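Local coordinates for pectate lyase (Cellvibrio cellulosa, PDB 1GXM), which cleaves polygalacturonic acid (pectate) by anti-beta-elimination, the chain here being the catalytic module of a larger family 10 polysaccharide lyase, at residues L214-M227 with E236-S248. Sequence-based numbering, arbitrary orientation.
Sequences LSGSESVGVLAFLM and EQAVRAGVAWFNS. Unlike the reference sequence in segment 236-248: Gln237 (reference Arg).
Leu223 enters helix 236-246 as a knob into the hole made by Val239, Gly242, Val243 and Phe246, joining two consecutive, roughly antiparallel helices (150° between their directions, axes 9.8 Å apart) of the alpha-helical part of the catalytic module. Its methyls divide the hole: CD1 lies 3.7 Å from Gly242 C and also meets the edge of the Phe246 ring, while CD2 rests against the backbone, 3.9 Å from Val239 CA. Gly242, having no side chain, lets CD2 settle directly on its CA. Farther along, at Leu226 and Met227, Val239 splits its branches: CG2 packs 3.6 Å from Leu226 CB, and CG1, anti to the backbone N (chi1 173°), turns to the CG and SD of Met227.

At the other end, the Phe246 ring has Trp245 over one face and turns its edge to Gly216 and Ser219. Trp245 CZ3 sits over the centre of that face, 3.6 Å above the plane; Val220 CG2 lies 3.6 Å from Phe246 CZ, and Ser219 CB meets the ring edge. Beyond, Leu214 CD1 reaches the indole of Trp245, whose NE1 is hydrogen-bonded to Asn286.

Further out, Ser215 OG accepts from Glu218 N in an ST motif, and Ser219 OG donates to Ser215 O in its carbonyl plane, tying strand 214-215 to the residues that follow it. Helix 318-329 flanks the pair, touching Val220, Met227 and Val243. No hydrogen bond crosses between the segments; Gly216 O, buried here without a polar partner, lies in the plane of the Phe246 ring, 3.3 Å from Phe246 CE1.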
loop_
_atom_site.group_PDB
_atom_site.type_symbol
_atom_site.label_atom_id
_atom_site.label_comp_id
_atom_site.label_asym_id
_atom_site.label_seq_id
_atom_site.Cartn_x
_atom_site.Cartn_y
_atom_site.Cartn_z
ATOM N N LEU A 214 -1.351 -6.559 -13.616
ATOM C CA LEU A 214 -1.780 -5.298 -13.012
ATOM C C LEU A 214 -2.688 -5.604 -11.847
ATOM O O LEU A 214 -3.592 -6.442 -11.932
ATOM C CB LEU A 214 -2.521 -4.442 -14.020
ATOM C CG LEU A 214 -1.696 -4.096 -15.252
ATOM C CD1 LEU A 214 -2.557 -3.331 -16.226
ATOM C CD2 LEU A 214 -0.490 -3.295 -14.890
ATOM N N SER A 215 -2.442 -4.914 -10.751
ATOM C CA SER A 215 -3.180 -5.139 -9.519
ATOM C C SER A 215 -4.338 -4.180 -9.402
ATOM O O SER A 215 -4.160 -2.982 -9.222
ATOM C CB SER A 215 -2.289 -4.944 -8.303
ATOM O OG SER A 215 -3.027 -5.145 -7.101
ATOM N N GLY A 216 -5.545 -4.718 -9.463
ATOM C CA GLY A 216 -6.723 -3.919 -9.233
ATOM C C GLY A 216 -6.820 -3.459 -7.797
ATOM O O GLY A 216 -7.353 -2.398 -7.528
ATOM N N SER A 217 -6.319 -4.264 -6.869
ATOM C CA SER A 217 -6.423 -3.967 -5.445
ATOM C C SER A 217 -5.385 -2.970 -4.974
ATOM O O SER A 217 -5.702 -2.049 -4.253
ATOM C CB SER A 217 -6.285 -5.254 -4.645
ATOM O OG SER A 217 -5.167 -5.988 -5.100
ATOM N N GLU A 218 -4.140 -3.144 -5.371
ATOM C CA GLU A 218 -3.058 -2.346 -4.787
ATOM C C GLU A 218 -2.812 -1.055 -5.519
ATOM O O GLU A 218 -2.199 -0.149 -4.971
ATOM C CB GLU A 218 -1.748 -3.144 -4.698
ATOM C CG GLU A 218 -1.883 -4.488 -4.015
ATOM C CD GLU A 218 -2.369 -4.430 -2.584
ATOM O OE1 GLU A 218 -2.466 -3.348 -1.987
ATOM O OE2 GLU A 218 -2.620 -5.510 -2.048
ATOM N N SER A 219 -3.284 -0.950 -6.748
ATOM C CA SER A 219 -2.991 0.239 -7.520
ATOM C C SER A 219 -3.746 1.452 -6.998
ATOM O O SER A 219 -3.312 2.559 -7.208
ATOM C CB SER A 219 -3.264 -0.004 -8.982
ATOM O OG SER A 219 -2.311 -0.903 -9.498
ATOM N N VAL A 220 -4.836 1.241 -6.264
ATOM C CA VAL A 220 -5.593 2.331 -5.648
ATOM C C VAL A 220 -4.704 3.121 -4.698
ATOM O O VAL A 220 -4.588 4.342 -4.785
ATOM C CB VAL A 220 -6.786 1.784 -4.863
ATOM C CG1 VAL A 220 -7.504 2.892 -4.106
ATOM C CG2 VAL A 220 -7.735 1.037 -5.792
ATOM N N GLY A 221 -4.038 2.413 -3.796
ATOM C CA GLY A 221 -3.217 3.068 -2.803
ATOM C C GLY A 221 -2.025 3.759 -3.415
ATOM O O GLY A 221 -1.560 4.777 -2.906
ATOM N N VAL A 222 -1.488 3.192 -4.483
ATOM C CA VAL A 222 -0.356 3.830 -5.161
ATOM C C VAL A 222 -0.815 5.172 -5.726
ATOM O O VAL A 222 -0.159 6.193 -5.577
ATOM C CB VAL A 222 0.198 2.950 -6.280
ATOM C CG1 VAL A 222 1.331 3.674 -6.987
ATOM C CG2 VAL A 222 0.710 1.627 -5.741
ATOM N N LEU A 223 -1.957 5.171 -6.396
ATOM C CA LEU A 223 -2.527 6.415 -6.900
ATOM C C LEU A 223 -2.816 7.408 -5.784
ATOM O O LEU A 223 -2.545 8.589 -5.899
ATOM C CB LEU A 223 -3.778 6.140 -7.718
ATOM C CG LEU A 223 -3.486 5.418 -9.019
ATOM C CD1 LEU A 223 -4.772 4.883 -9.651
ATOM C CD2 LEU A 223 -2.756 6.286 -10.026
ATOM N N ALA A 224 -3.358 6.916 -4.691
ATOM C CA ALA A 224 -3.664 7.773 -3.563
ATOM C C ALA A 224 -2.371 8.409 -3.046
ATOM O O ALA A 224 -2.324 9.608 -2.777
ATOM C CB ALA A 224 -4.345 6.979 -2.483
ATOM N N PHE A 225 -1.312 7.624 -2.904
ATOM C CA PHE A 225 -0.031 8.195 -2.512
ATOM C C PHE A 225 0.445 9.252 -3.506
ATOM O O PHE A 225 0.870 10.331 -3.113
ATOM C CB PHE A 225 1.062 7.144 -2.363
ATOM C CG PHE A 225 2.404 7.764 -2.309
ATOM C CD1 PHE A 225 2.782 8.512 -1.214
ATOM C CD2 PHE A 225 3.228 7.720 -3.410
ATOM C CE1 PHE A 225 3.995 9.185 -1.219
ATOM C CE2 PHE A 225 4.415 8.393 -3.419
ATOM C CZ PHE A 225 4.804 9.105 -2.309
ATOM N N LEU A 226 0.402 8.945 -4.788
ATOM C CA LEU A 226 0.836 9.921 -5.786
ATOM C C LEU A 226 0.059 11.202 -5.695
ATOM O O LEU A 226 0.618 12.271 -5.918
ATOM C CB LEU A 226 0.762 9.363 -7.194
ATOM C CG LEU A 226 1.808 8.318 -7.541
ATOM C CD1 LEU A 226 1.482 7.808 -8.948
ATOM C CD2 LEU A 226 3.235 8.828 -7.467
ATOM N N MET A 227 -1.213 11.106 -5.348
ATOM C CA MET A 227 -2.074 12.251 -5.227
ATOM C C MET A 227 -1.762 13.108 -3.994
ATOM O O MET A 227 -2.292 14.211 -3.897
ATOM C CB MET A 227 -3.533 11.809 -5.256
ATOM C CG MET A 227 -3.935 11.357 -6.630
ATOM S SD MET A 227 -5.527 10.576 -6.723
ATOM C CE MET A 227 -6.607 11.953 -7.043
ATOM N N GLU A 236 0.983 14.210 -12.548
ATOM C CA GLU A 236 -0.390 14.371 -12.962
ATOM C C GLU A 236 -0.723 13.392 -14.086
ATOM O O GLU A 236 -1.765 12.750 -14.070
ATOM C CB GLU A 236 -0.677 15.822 -13.382
ATOM C CG GLU A 236 -2.076 15.958 -13.957
ATOM C CD GLU A 236 -2.512 17.385 -14.199
ATOM O OE1 GLU A 236 -1.676 18.282 -14.069
ATOM O OE2 GLU A 236 -3.685 17.610 -14.541
ATOM N N GLN A 237 0.162 13.277 -15.057
ATOM C CA GLN A 237 -0.032 12.337 -16.139
ATOM C C GLN A 237 -0.147 10.897 -15.614
ATOM O O GLN A 237 -1.011 10.140 -16.042
ATOM C CB GLN A 237 1.140 12.404 -17.112
ATOM C CG GLN A 237 1.004 11.339 -18.204
ATOM C CD GLN A 237 2.119 11.364 -19.205
ATOM O OE1 GLN A 237 1.943 11.873 -20.305
ATOM N NE2 GLN A 237 3.265 10.804 -18.845
ATOM N N ALA A 238 0.727 10.534 -14.697
ATOM C CA ALA A 238 0.725 9.183 -14.131
ATOM C C ALA A 238 -0.583 8.897 -13.419
ATOM O O ALA A 238 -1.156 7.827 -13.544
ATOM C CB ALA A 238 1.890 8.998 -13.156
ATOM N N VAL A 239 -1.030 9.841 -12.611
ATOM C CA VAL A 239 -2.234 9.665 -11.847
ATOM C C VAL A 239 -3.424 9.610 -12.777
ATOM O O VAL A 239 -4.271 8.757 -12.645
ATOM C CB VAL A 239 -2.429 10.762 -10.808
ATOM C CG1 VAL A 239 -3.793 10.626 -10.135
ATOM C CG2 VAL A 239 -1.323 10.691 -9.783
ATOM N N ARG A 240 -3.509 10.540 -13.703
ATOM C CA ARG A 240 -4.628 10.544 -14.637
ATOM C C ARG A 240 -4.663 9.251 -15.421
ATOM O O ARG A 240 -5.737 8.706 -15.666
ATOM C CB ARG A 240 -4.556 11.719 -15.592
ATOM C CG ARG A 240 -4.916 13.013 -14.954
ATOM C CD ARG A 240 -4.812 14.160 -15.943
ATOM N NE ARG A 240 -5.246 15.433 -15.397
ATOM C CZ ARG A 240 -6.501 15.833 -15.307
ATOM N NH1 ARG A 240 -7.489 15.050 -15.724
ATOM N NH2 ARG A 240 -6.767 17.026 -14.792
ATOM N N ALA A 241 -3.511 8.712 -15.796
ATOM C CA ALA A 241 -3.497 7.462 -16.544
ATOM C C ALA A 241 -3.972 6.316 -15.667
ATOM O O ALA A 241 -4.724 5.464 -16.106
ATOM C CB ALA A 241 -2.120 7.157 -17.051
ATOM N N GLY A 242 -3.541 6.268 -14.421
ATOM C CA GLY A 242 -3.974 5.192 -13.540
ATOM C C GLY A 242 -5.464 5.251 -13.239
ATOM O O GLY A 242 -6.170 4.240 -13.207
ATOM N N VAL A 243 -5.962 6.449 -13.019
ATOM C CA VAL A 243 -7.376 6.633 -12.764
ATOM C C VAL A 243 -8.181 6.276 -14.013
ATOM O O VAL A 243 -9.220 5.631 -13.926
ATOM C CB VAL A 243 -7.679 8.073 -12.327
ATOM C CG1 VAL A 243 -9.171 8.360 -12.380
ATOM C CG2 VAL A 243 -7.095 8.325 -10.944
ATOM N N ALA A 244 -7.689 6.664 -15.179
ATOM C CA ALA A 244 -8.348 6.318 -16.432
ATOM C C ALA A 244 -8.415 4.802 -16.604
ATOM O O ALA A 244 -9.380 4.265 -17.102
ATOM C CB ALA A 244 -7.655 6.948 -17.593
ATOM N N TRP A 245 -7.355 4.112 -16.205
ATOM C CA TRP A 245 -7.342 2.664 -16.275
ATOM C C TRP A 245 -8.429 2.092 -15.391
ATOM O O TRP A 245 -9.173 1.228 -15.819
ATOM C CB TRP A 245 -5.958 2.129 -15.912
ATOM C CG TRP A 245 -5.852 0.651 -15.935
ATOM C CD1 TRP A 245 -5.563 -0.135 -16.994
ATOM C CD2 TRP A 245 -6.062 -0.218 -14.828
ATOM N NE1 TRP A 245 -5.581 -1.455 -16.622
ATOM C CE2 TRP A 245 -5.858 -1.532 -15.283
ATOM C CE3 TRP A 245 -6.366 -0.013 -13.481
ATOM C CZ2 TRP A 245 -5.965 -2.630 -14.455
ATOM C CZ3 TRP A 245 -6.472 -1.106 -12.660
ATOM C CH2 TRP A 245 -6.270 -2.393 -13.145
ATOM N N PHE A 246 -8.545 2.580 -14.176
ATOM C CA PHE A 246 -9.563 2.077 -13.266
ATOM C C PHE A 246 -10.950 2.347 -13.818
ATOM O O PHE A 246 -11.870 1.549 -13.654
ATOM C CB PHE A 246 -9.434 2.712 -11.895
ATOM C CG PHE A 246 -8.586 1.922 -10.959
ATOM C CD1 PHE A 246 -9.092 0.778 -10.385
ATOM C CD2 PHE A 246 -7.283 2.290 -10.675
ATOM C CE1 PHE A 246 -8.335 0.018 -9.551
ATOM C CE2 PHE A 246 -6.531 1.539 -9.819
ATOM C CZ PHE A 246 -7.041 0.399 -9.266
ATOM N N ASN A 247 -11.084 3.492 -14.478
ATOM C CA ASN A 247 -12.366 3.969 -14.974
ATOM C C ASN A 247 -12.668 3.541 -16.385
ATOM O O ASN A 247 -13.589 4.076 -16.993
ATOM C CB ASN A 247 -12.429 5.489 -14.867
ATOM C CG ASN A 247 -13.814 6.022 -15.008
ATOM O OD1 ASN A 247 -14.743 5.492 -14.436
ATOM N ND2 ASN A 247 -13.949 7.098 -15.765
ATOM N N SER A 248 -11.911 2.590 -16.914
ATOM C CA SER A 248 -12.097 2.140 -18.280
ATOM C C SER A 248 -12.949 0.894 -18.309
ATOM O O SER A 248 -12.770 -0.004 -17.504
ATOM C CB SER A 248 -10.765 1.783 -18.910
ATOM O OG SER A 248 -10.941 1.210 -20.192
#